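Side-chain contacts in guanylate kinase (Stenotrophomonas maltophilia, PDB 6WCT), which catalyses the ATP-dependent phosphorylation of GMP to GDP and is thought to be essential for recycling GMP and, indirectly, cGMP: residues 36-41 and 189-194; 44-49 and 201-206; 179-184 and 196-201. All coordinates share one frame; numbering follows the deposited sequence.

Contact 1. Residues 36-41 and 189-194; sequences SSIVNA and DTAVDE. With PO4 (phosphate ion), chain F.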
loop_
_atom_site.group_PDB
_atom_site.type_symbol
_atom_site.label_atom_id
_atom_site.label_comp_id
_atom_site.label_asym_id
_atom_site.label_seq_id
_atom_site.Cartn_x
_atom_site.Cartn_y
_atom_site.Cartn_z
ATOM N N SER A 36 5.469 16.286 -9.688
ATOM C CA SER A 36 5.043 17.413 -8.862
ATOM C C SER A 36 3.550 17.666 -9.049
ATOM O O SER A 36 2.834 17.957 -8.082
ATOM C CB SER A 36 5.860 18.673 -9.166
ATOM O OG SER A 36 5.601 19.148 -10.473
ATOM N N SER A 37 3.052 17.522 -10.279
ATOM C CA SER A 37 1.620 17.703 -10.507
ATOM C C SER A 37 0.824 16.600 -9.821
ATOM O O SER A 37 -0.257 16.850 -9.269
ATOM C CB SER A 37 1.318 17.722 -12.003
ATOM O OG SER A 37 1.623 18.984 -12.555
ATOM N N ILE A 38 1.354 15.374 -9.819
ATOM C CA ILE A 38 0.661 14.289 -9.142
ATOM C C ILE A 38 0.652 14.521 -7.631
ATOM O O ILE A 38 -0.377 14.334 -6.969
ATOM C CB ILE A 38 1.299 12.944 -9.527
ATOM C CG1 ILE A 38 1.126 12.699 -11.021
ATOM C CG2 ILE A 38 0.653 11.812 -8.768
ATOM C CD1 ILE A 38 1.952 11.526 -11.516
ATOM N N VAL A 39 1.794 14.926 -7.064
ATOM C CA VAL A 39 1.890 15.155 -5.616
ATOM C C VAL A 39 0.986 16.310 -5.180
ATOM O O VAL A 39 0.251 16.209 -4.185
ATOM C CB VAL A 39 3.357 15.414 -5.221
ATOM C CG1 VAL A 39 3.448 16.135 -3.878
ATOM C CG2 VAL A 39 4.130 14.119 -5.176
ATOM N N ASN A 40 1.028 17.427 -5.912
ATOM C CA ASN A 40 0.194 18.571 -5.546
ATOM C C ASN A 40 -1.286 18.215 -5.584
ATOM O O ASN A 40 -2.054 18.626 -4.702
ATOM C CB ASN A 40 0.464 19.752 -6.479
ATOM C CG ASN A 40 1.868 20.306 -6.333
ATOM O OD1 ASN A 40 2.541 20.078 -5.323
ATOM N ND2 ASN A 40 2.308 21.064 -7.330
ATOM N N ALA A 41 -1.718 17.464 -6.603
ATOM C CA ALA A 41 -3.123 17.057 -6.639
ATOM C C ALA A 41 -3.439 16.064 -5.533
ATOM O O ALA A 41 -4.549 16.062 -4.992
ATOM C CB ALA A 41 -3.486 16.457 -7.998
ATOM N N ASP A 189 -5.306 11.428 -13.832
ATOM C CA ASP A 189 -6.235 11.215 -12.723
ATOM C C ASP A 189 -6.076 9.836 -12.109
ATOM O O ASP A 189 -6.389 9.641 -10.927
ATOM C CB ASP A 189 -7.679 11.380 -13.181
ATOM C CG ASP A 189 -8.034 12.820 -13.498
ATOM O OD1 ASP A 189 -7.375 13.740 -12.965
ATOM O OD2 ASP A 189 -8.981 13.024 -14.284
ATOM N N THR A 190 -5.644 8.854 -12.906
ATOM C CA THR A 190 -5.400 7.527 -12.354
ATOM C C THR A 190 -4.163 7.525 -11.459
ATOM O O THR A 190 -4.199 6.985 -10.349
ATOM C CB THR A 190 -5.291 6.501 -13.491
ATOM O OG1 THR A 190 -6.538 6.472 -14.210
ATOM C CG2 THR A 190 -5.029 5.131 -12.953
ATOM N N ALA A 191 -3.072 8.163 -11.899
ATOM C CA ALA A 191 -1.869 8.225 -11.064
ATOM C C ALA A 191 -2.152 8.909 -9.725
ATOM O O ALA A 191 -1.629 8.492 -8.683
ATOM C CB ALA A 191 -0.743 8.955 -11.808
ATOM N N VAL A 192 -2.975 9.965 -9.739
ATOM C CA VAL A 192 -3.362 10.636 -8.501
ATOM C C VAL A 192 -4.139 9.679 -7.605
ATOM O O VAL A 192 -3.837 9.534 -6.414
ATOM C CB VAL A 192 -4.168 11.914 -8.820
ATOM C CG1 VAL A 192 -4.682 12.588 -7.557
ATOM C CG2 VAL A 192 -3.296 12.898 -9.601
ATOM N N ASP A 193 -5.127 8.981 -8.175
ATOM C CA ASP A 193 -5.855 7.973 -7.405
ATOM C C ASP A 193 -4.906 6.952 -6.794
ATOM O O ASP A 193 -5.096 6.521 -5.649
ATOM C CB ASP A 193 -6.856 7.238 -8.290
ATOM C CG ASP A 193 -7.998 8.104 -8.733
ATOM O OD1 ASP A 193 -8.219 9.178 -8.131
ATOM O OD2 ASP A 193 -8.681 7.685 -9.683
ATOM N N GLU A 194 -3.904 6.525 -7.566
ATOM C CA GLU A 194 -2.996 5.478 -7.106
ATOM C C GLU A 194 -2.087 5.981 -5.992
ATOM O O GLU A 194 -1.837 5.269 -5.016
ATOM C CB GLU A 194 -2.190 4.946 -8.299
ATOM C CG GLU A 194 -3.096 4.243 -9.349
ATOM C CD GLU A 194 -2.332 3.572 -10.492
ATOM O OE1 GLU A 194 -1.180 3.963 -10.776
ATOM O OE2 GLU A 194 -2.898 2.639 -11.110
HETATM P P PO4 F . 7.849 17.519 -12.624
HETATM O O1 PO4 F . 7.792 16.704 -11.352
HETATM O O2 PO4 F . 6.701 18.491 -12.598
HETATM O O3 PO4 F . 7.688 16.656 -13.860
HETATM O O4 PO4 F . 9.177 18.243 -12.664
#
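The backbone N of Ser-36 donates a nearly straight hydrogen bond to O1 of a phosphate ion, 2.9 Å long with 161° at the hydrogen. The Ser-36 hydroxyl reaches the same ion: with chi1 at 67°, OG lies between its own N and carbonyl carbon and meets O2, although the modelled separation is so short that its exact length is doubtful. The backbone N atoms of Gly-32 and Gly-34 and the guanidinium groups of Arg-150 and Arg-154 also hold the ion, so backbone N-H groups and two arginines together surround the anion and probably balance its charge.

Further along helix 36-41, the contact turns wholly apolar. Ile-38 carries its CG1 branch beside the backbone N, and from there CD1 reaches the methyl of Ala-191, CD1 to CB 3.7 Å. The other branch of Ile-38 lies alongside Val-192, CG2 to CG2 4.2 Å. One turn on, Ala-41 faces the second helix directly and rests its CB on Val-192 CG2 at 3.9 Å. The short axes pass 9.1 Å apart, crossing at -56°, and two of the four touching side chains are alanines.

The phosphate is probably from the crystallisation liquor, but Ser-36 and Ser-37 are known ADP-binding residues. A loop between strand 24-28 and helix 35-45 that wraps a phosphate with backbone N-H groups is characteristic of the Walker A motif, the P-loop of the P-loop NTPase fold, to which the guanylate kinases belong.

Contact 2. Residues 44-49 and 201-206; sequences ARDPQI and ASRLRR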
loop_
_atom_site.group_PDB
_atom_site.type_symbol
_atom_site.label_atom_id
_atom_site.label_comp_id
_atom_site.label_asym_id
_atom_site.label_seq_id
_atom_site.Cartn_x
_atom_site.Cartn_y
_atom_site.Cartn_z
ATOM N N ALA A 44 -3.679 18.031 -2.123
ATOM C CA ALA A 44 -4.926 18.785 -2.045
ATOM C C ALA A 44 -6.070 17.880 -1.619
ATOM O O ALA A 44 -7.007 18.323 -0.940
ATOM C CB ALA A 44 -5.237 19.462 -3.381
ATOM N N ARG A 45 -6.045 16.628 -2.073
ATOM C CA ARG A 45 -7.051 15.647 -1.680
ATOM C C ARG A 45 -6.776 15.066 -0.294
ATOM O O ARG A 45 -7.700 14.586 0.366
ATOM C CB ARG A 45 -7.130 14.529 -2.724
ATOM C CG ARG A 45 -8.410 13.712 -2.640
ATOM C CD ARG A 45 -8.415 12.589 -3.657
ATOM N NE ARG A 45 -8.399 13.106 -5.018
ATOM C CZ ARG A 45 -8.307 12.339 -6.097
ATOM N NH1 ARG A 45 -8.219 11.023 -5.970
ATOM N NH2 ARG A 45 -8.296 12.896 -7.299
ATOM N N ASP A 46 -5.515 15.042 0.139
ATOM C CA ASP A 46 -5.118 14.417 1.402
ATOM C C ASP A 46 -4.270 15.445 2.140
ATOM O O ASP A 46 -3.035 15.371 2.144
ATOM C CB ASP A 46 -4.340 13.121 1.172
ATOM C CG ASP A 46 -4.238 12.281 2.427
ATOM O OD1 ASP A 46 -4.680 12.759 3.509
ATOM O OD2 ASP A 46 -3.696 11.152 2.325
ATOM N N PRO A 47 -4.909 16.425 2.785
ATOM C CA PRO A 47 -4.160 17.550 3.364
ATOM C C PRO A 47 -3.414 17.244 4.657
ATOM O O PRO A 47 -2.691 18.124 5.147
ATOM C CB PRO A 47 -5.253 18.598 3.597
ATOM C CG PRO A 47 -6.489 17.761 3.898
ATOM C CD PRO A 47 -6.353 16.511 3.037
ATOM N N GLN A 48 -3.568 16.057 5.246
ATOM C CA GLN A 48 -2.788 15.802 6.450
ATOM C C GLN A 48 -1.308 15.533 6.161
ATOM O O GLN A 48 -0.558 15.235 7.096
ATOM C CB GLN A 48 -3.399 14.652 7.243
ATOM C CG GLN A 48 -2.982 13.302 6.789
ATOM C CD GLN A 48 -3.682 12.222 7.575
ATOM O OE1 GLN A 48 -4.484 11.477 7.022
ATOM N NE2 GLN A 48 -3.396 12.139 8.878
ATOM N N ILE A 49 -0.868 15.626 4.911
ATOM C CA ILE A 49 0.527 15.411 4.546
ATOM C C ILE A 49 1.065 16.743 4.065
ATOM O O ILE A 49 0.501 17.349 3.149
ATOM C CB ILE A 49 0.690 14.345 3.456
ATOM C CG1 ILE A 49 0.049 13.032 3.879
ATOM C CG2 ILE A 49 2.166 14.161 3.101
ATOM C CD1 ILE A 49 0.066 12.002 2.760
ATOM N N ALA A 201 -3.396 3.495 2.345
ATOM C CA ALA A 201 -3.033 2.171 2.837
ATOM C C ALA A 201 -1.967 2.246 3.917
ATOM O O ALA A 201 -1.975 1.438 4.853
ATOM C CB ALA A 201 -2.538 1.294 1.692
ATOM N N SER A 202 -1.041 3.191 3.804
ATOM C CA SER A 202 0.029 3.247 4.787
ATOM C C SER A 202 -0.516 3.555 6.181
ATOM O O SER A 202 0.028 3.063 7.169
ATOM C CB SER A 202 1.084 4.269 4.363
ATOM O OG SER A 202 0.674 5.589 4.676
ATOM N N ARG A 203 -1.603 4.333 6.287
ATOM C CA ARG A 203 -2.185 4.598 7.602
ATOM C C ARG A 203 -2.935 3.405 8.175
ATOM O O ARG A 203 -3.280 3.426 9.362
ATOM C CB ARG A 203 -3.149 5.775 7.545
ATOM C CG ARG A 203 -2.532 7.004 6.987
ATOM C CD ARG A 203 -3.422 8.194 7.134
ATOM N NE ARG A 203 -2.813 9.266 6.383
ATOM C CZ ARG A 203 -3.189 9.605 5.158
ATOM N NH1 ARG A 203 -4.198 8.968 4.569
ATOM N NH2 ARG A 203 -2.559 10.592 4.543
ATOM N N LEU A 204 -3.252 2.407 7.353
ATOM C CA LEU A 204 -3.956 1.216 7.805
ATOM C C LEU A 204 -3.017 0.087 8.214
ATOM O O LEU A 204 -3.494 -0.955 8.675
ATOM C CB LEU A 204 -4.893 0.722 6.697
ATOM C CG LEU A 204 -5.890 1.761 6.172
ATOM C CD1 LEU A 204 -6.599 1.237 4.925
ATOM C CD2 LEU A 204 -6.893 2.126 7.242
ATOM N N ARG A 205 -1.707 0.265 8.063
ATOM C CA ARG A 205 -0.759 -0.785 8.420
ATOM C C ARG A 205 -0.867 -1.125 9.909
ATOM O O ARG A 205 -1.186 -0.270 10.745
ATOM C CB ARG A 205 0.666 -0.350 8.054
ATOM C CG ARG A 205 0.930 -0.364 6.534
ATOM C CD ARG A 205 2.329 0.117 6.192
ATOM N NE ARG A 205 2.567 1.476 6.673
ATOM C CZ ARG A 205 3.745 2.094 6.611
ATOM N NH1 ARG A 205 4.792 1.463 6.087
ATOM N NH2 ARG A 205 3.882 3.334 7.077
ATOM N N ARG A 206 -0.600 -2.397 10.232
ATOM C CA ARG A 206 -0.847 -2.912 11.579
ATOM C C ARG A 206 -0.201 -2.045 12.655
ATOM O O ARG A 206 -0.850 -1.680 13.643
ATOM C CB ARG A 206 -0.335 -4.351 11.690
ATOM C CG ARG A 206 -0.372 -4.902 13.100
ATOM C CD ARG A 206 0.424 -6.184 13.207
ATOM N NE ARG A 206 1.832 -5.999 12.876
ATOM C CZ ARG A 206 2.408 -6.441 11.761
ATOM N NH1 ARG A 206 1.705 -7.108 10.860
ATOM N NH2 ARG A 206 3.696 -6.217 11.542
#
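The guanidinium of Arg-203 is overlapped on one face by the side-chain amide of Gln-48, the two planes only 12° apart. Gln-48 OE1 lies 2.8 Å from Arg-203 NE, but it sits above the guanidinium, where the N-H does not point, so this is a close flat contact and not a hydrogen bond. The Gln-48 chain runs extended beyond CG, and it meets the arginine coming the opposite way.

Asp-46 takes the edge. Arg-203 NH2 gives OD2 a salt-bridge hydrogen bond of 2.6 Å, in the guanidinium plane and on the syn side of OD2 but tilted out of the carboxylate plane; a weak second bond comes to the same oxygen from NH1. The carboxylate itself is turned 76° against the guanidinium. Ile-49 adds its CD1 methyl obliquely, 3.5 Å from NH2.

Asp-46 follows directly on helix 35-45 and begins a type I turn ending at Ile-49, so a single turn presents all three partners to an arginine at the end of helix 188-203. Arg-203 also packs on Asp-114 of strand 114-117. The Asp-46 carboxylate probably balances the arginine's positive charge, and the Gln-48 oxygen over the face adds at most a weak electrostatic attraction.

Contact 3. Residues 179-184 and 196-201; sequences FDYVIV and CAIFTA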
loop_
_atom_site.group_PDB
_atom_site.type_symbol
_atom_site.label_atom_id
_atom_site.label_comp_id
_atom_site.label_asym_id
_atom_site.label_seq_id
_atom_site.Cartn_x
_atom_site.Cartn_y
_atom_site.Cartn_z
ATOM N N PHE A 179 12.663 1.369 -4.315
ATOM C CA PHE A 179 11.435 1.965 -3.818
ATOM C C PHE A 179 10.347 0.915 -3.596
ATOM O O PHE A 179 10.333 -0.142 -4.237
ATOM C CB PHE A 179 10.979 3.065 -4.788
ATOM C CG PHE A 179 11.900 4.269 -4.782
ATOM C CD1 PHE A 179 13.135 4.222 -5.421
ATOM C CD2 PHE A 179 11.565 5.416 -4.091
ATOM C CE1 PHE A 179 14.001 5.308 -5.394
ATOM C CE2 PHE A 179 12.431 6.523 -4.060
ATOM C CZ PHE A 179 13.648 6.462 -4.704
ATOM N N ASP A 180 9.444 1.196 -2.639
ATOM C CA ASP A 180 8.427 0.195 -2.291
ATOM C C ASP A 180 7.365 0.066 -3.379
ATOM O O ASP A 180 6.856 -1.035 -3.641
ATOM C CB ASP A 180 7.755 0.552 -0.974
ATOM C CG ASP A 180 8.762 0.705 0.168
ATOM O OD1 ASP A 180 9.513 -0.259 0.415
ATOM O OD2 ASP A 180 8.770 1.773 0.821
ATOM N N TYR A 181 6.990 1.180 -3.987
ATOM C CA TYR A 181 5.890 1.220 -4.948
ATOM C C TYR A 181 6.380 1.880 -6.217
ATOM O O TYR A 181 7.325 2.672 -6.195
ATOM C CB TYR A 181 4.679 2.014 -4.428
ATOM C CG TYR A 181 4.103 1.426 -3.182
ATOM C CD1 TYR A 181 3.134 0.431 -3.240
ATOM C CD2 TYR A 181 4.549 1.844 -1.945
ATOM C CE1 TYR A 181 2.619 -0.127 -2.075
ATOM C CE2 TYR A 181 4.045 1.311 -0.793
ATOM C CZ TYR A 181 3.082 0.331 -0.853
ATOM O OH TYR A 181 2.616 -0.191 0.330
ATOM N N VAL A 182 5.734 1.529 -7.328
ATOM C CA VAL A 182 6.041 2.109 -8.621
ATOM C C VAL A 182 4.718 2.508 -9.245
ATOM O O VAL A 182 3.785 1.702 -9.270
ATOM C CB VAL A 182 6.821 1.125 -9.513
ATOM C CG1 VAL A 182 7.011 1.690 -10.904
ATOM C CG2 VAL A 182 8.202 0.813 -8.863
ATOM N N ILE A 183 4.605 3.770 -9.647
ATOM C CA ILE A 183 3.443 4.279 -10.374
ATOM C C ILE A 183 3.894 4.638 -11.783
ATOM O O ILE A 183 4.896 5.339 -11.948
ATOM C CB ILE A 183 2.834 5.504 -9.671
ATOM C CG1 ILE A 183 2.279 5.121 -8.289
ATOM C CG2 ILE A 183 1.768 6.170 -10.556
ATOM C CD1 ILE A 183 1.761 6.357 -7.478
ATOM N N VAL A 184 3.184 4.144 -12.795
ATOM C CA VAL A 184 3.409 4.574 -14.171
ATOM C C VAL A 184 2.375 5.641 -14.503
ATOM O O VAL A 184 1.165 5.379 -14.465
ATOM C CB VAL A 184 3.345 3.402 -15.161
ATOM C CG1 VAL A 184 3.622 3.897 -16.564
ATOM C CG2 VAL A 184 4.324 2.313 -14.789
ATOM N N CYS A 196 -2.891 8.361 -3.969
ATOM C CA CYS A 196 -3.779 8.469 -2.813
ATOM C C CYS A 196 -4.016 7.107 -2.159
ATOM O O CYS A 196 -4.037 7.005 -0.929
ATOM C CB CYS A 196 -5.111 9.114 -3.207
ATOM S SG CYS A 196 -5.008 10.874 -3.634
ATOM N N ALA A 197 -4.211 6.051 -2.956
ATOM C CA ALA A 197 -4.396 4.724 -2.367
ATOM C C ALA A 197 -3.178 4.303 -1.552
ATOM O O ALA A 197 -3.321 3.717 -0.476
ATOM C CB ALA A 197 -4.699 3.688 -3.443
ATOM N N ILE A 198 -1.974 4.602 -2.047
ATOM C CA ILE A 198 -0.750 4.258 -1.317
ATOM C C ILE A 198 -0.699 4.996 0.016
ATOM O O ILE A 198 -0.378 4.410 1.053
ATOM C CB ILE A 198 0.490 4.568 -2.170
ATOM C CG1 ILE A 198 0.567 3.632 -3.385
ATOM C CG2 ILE A 198 1.786 4.529 -1.303
ATOM C CD1 ILE A 198 1.722 3.993 -4.369
ATOM N N PHE A 199 -1.021 6.301 0.015
ATOM C CA PHE A 199 -1.001 7.049 1.274
ATOM C C PHE A 199 -2.067 6.541 2.241
ATOM O O PHE A 199 -1.796 6.362 3.439
ATOM C CB PHE A 199 -1.162 8.541 1.012
ATOM C CG PHE A 199 0.015 9.159 0.307
ATOM C CD1 PHE A 199 1.209 8.459 0.171
ATOM C CD2 PHE A 199 -0.068 10.427 -0.212
ATOM C CE1 PHE A 199 2.301 9.033 -0.481
ATOM C CE2 PHE A 199 1.020 11.009 -0.855
ATOM C CZ PHE A 199 2.197 10.315 -0.996
ATOM N N THR A 200 -3.274 6.286 1.740
ATOM C CA THR A 200 -4.329 5.742 2.582
ATOM C C THR A 200 -3.919 4.398 3.178
ATOM O O THR A 200 -4.073 4.167 4.384
ATOM C CB THR A 200 -5.614 5.600 1.769
ATOM O OG1 THR A 200 -6.071 6.901 1.352
ATOM C CG2 THR A 200 -6.697 4.860 2.570
ATOM N N ALA A 201 -3.396 3.495 2.345
ATOM C CA ALA A 201 -3.033 2.171 2.837
ATOM C C ALA A 201 -1.967 2.246 3.917
ATOM O O ALA A 201 -1.975 1.438 4.853
ATOM C CB ALA A 201 -2.538 1.294 1.692
#
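The last strand of the parallel core sheet and the helix that follows it pack here as a beta-alpha unit, with Ile-198 pressed against the side chains of Tyr-181 and Ile-183. These two residues alternate with Val-182, so both present their side chains to the helix while Val-182 points the other way.

Ile-198 uses two branches. Its CD1 methyl meets both strand residues, 3.6 Å from Tyr-181 CB and 3.9 Å from Ile-183 CD1. Its CG2 methyl sits over one face of the tyrosine ring, 4.1 Å from the centroid and 21° off the ring normal, a CH-pi contact displaced toward the CD2 and CE2 rim. The torsions account for this split: CG2 is anti to the backbone N of Ile-198, while CG1 stands beside that N and carries CD1 to the strand. In Tyr-181, chi1 near -61° places the ring and chi2 near -88° stands it across the CB bond, so that one face meets Ile-198 CG2.

Strand 135-140 bonds to the backbone of Tyr-181 and Ile-183, and its Val-137 touches both isoleucines. Asp-180 and Val-182 make backbone hydrogen bonds to the second subunit, and Arg-205 of that subunit packs on Tyr-181, so the strand side of the contact is itself part of the subunit interface.

No hydrogen bond crosses between strand and helix. Their adhesion here rests on methyl packing and on the weak attraction of one methyl for the tyrosine ring, which makes it a matter of shape and burial, with no polar bond to fix direction.

Overall arrangement
Helix 188-203 runs through all three contacts: its early turns meet the P-loop helix in contact 1, its later turns pack on the edge strand in contact 3, and its end reaches the 46-49 turn in contact 2. Contacts 1 and 2 lie about 14 Å apart between centres and are joined by a salt bridge, Asp-193 OD1 to Arg-45 NH1 2.8 Å. Contact 3 is about 11 Å from each, centre to centre; Ile-183 touches Ala-191 of contact 1, and Phe-199 touches Ile-49 of contact 2. Contact 1 borders the ADP phosphate site; the side chain of Ile-38 is about 13 Å from the bound GMP. Contacts 2 and 3 meet the second subunit through several residues, contact 1 through Glu-194 alone.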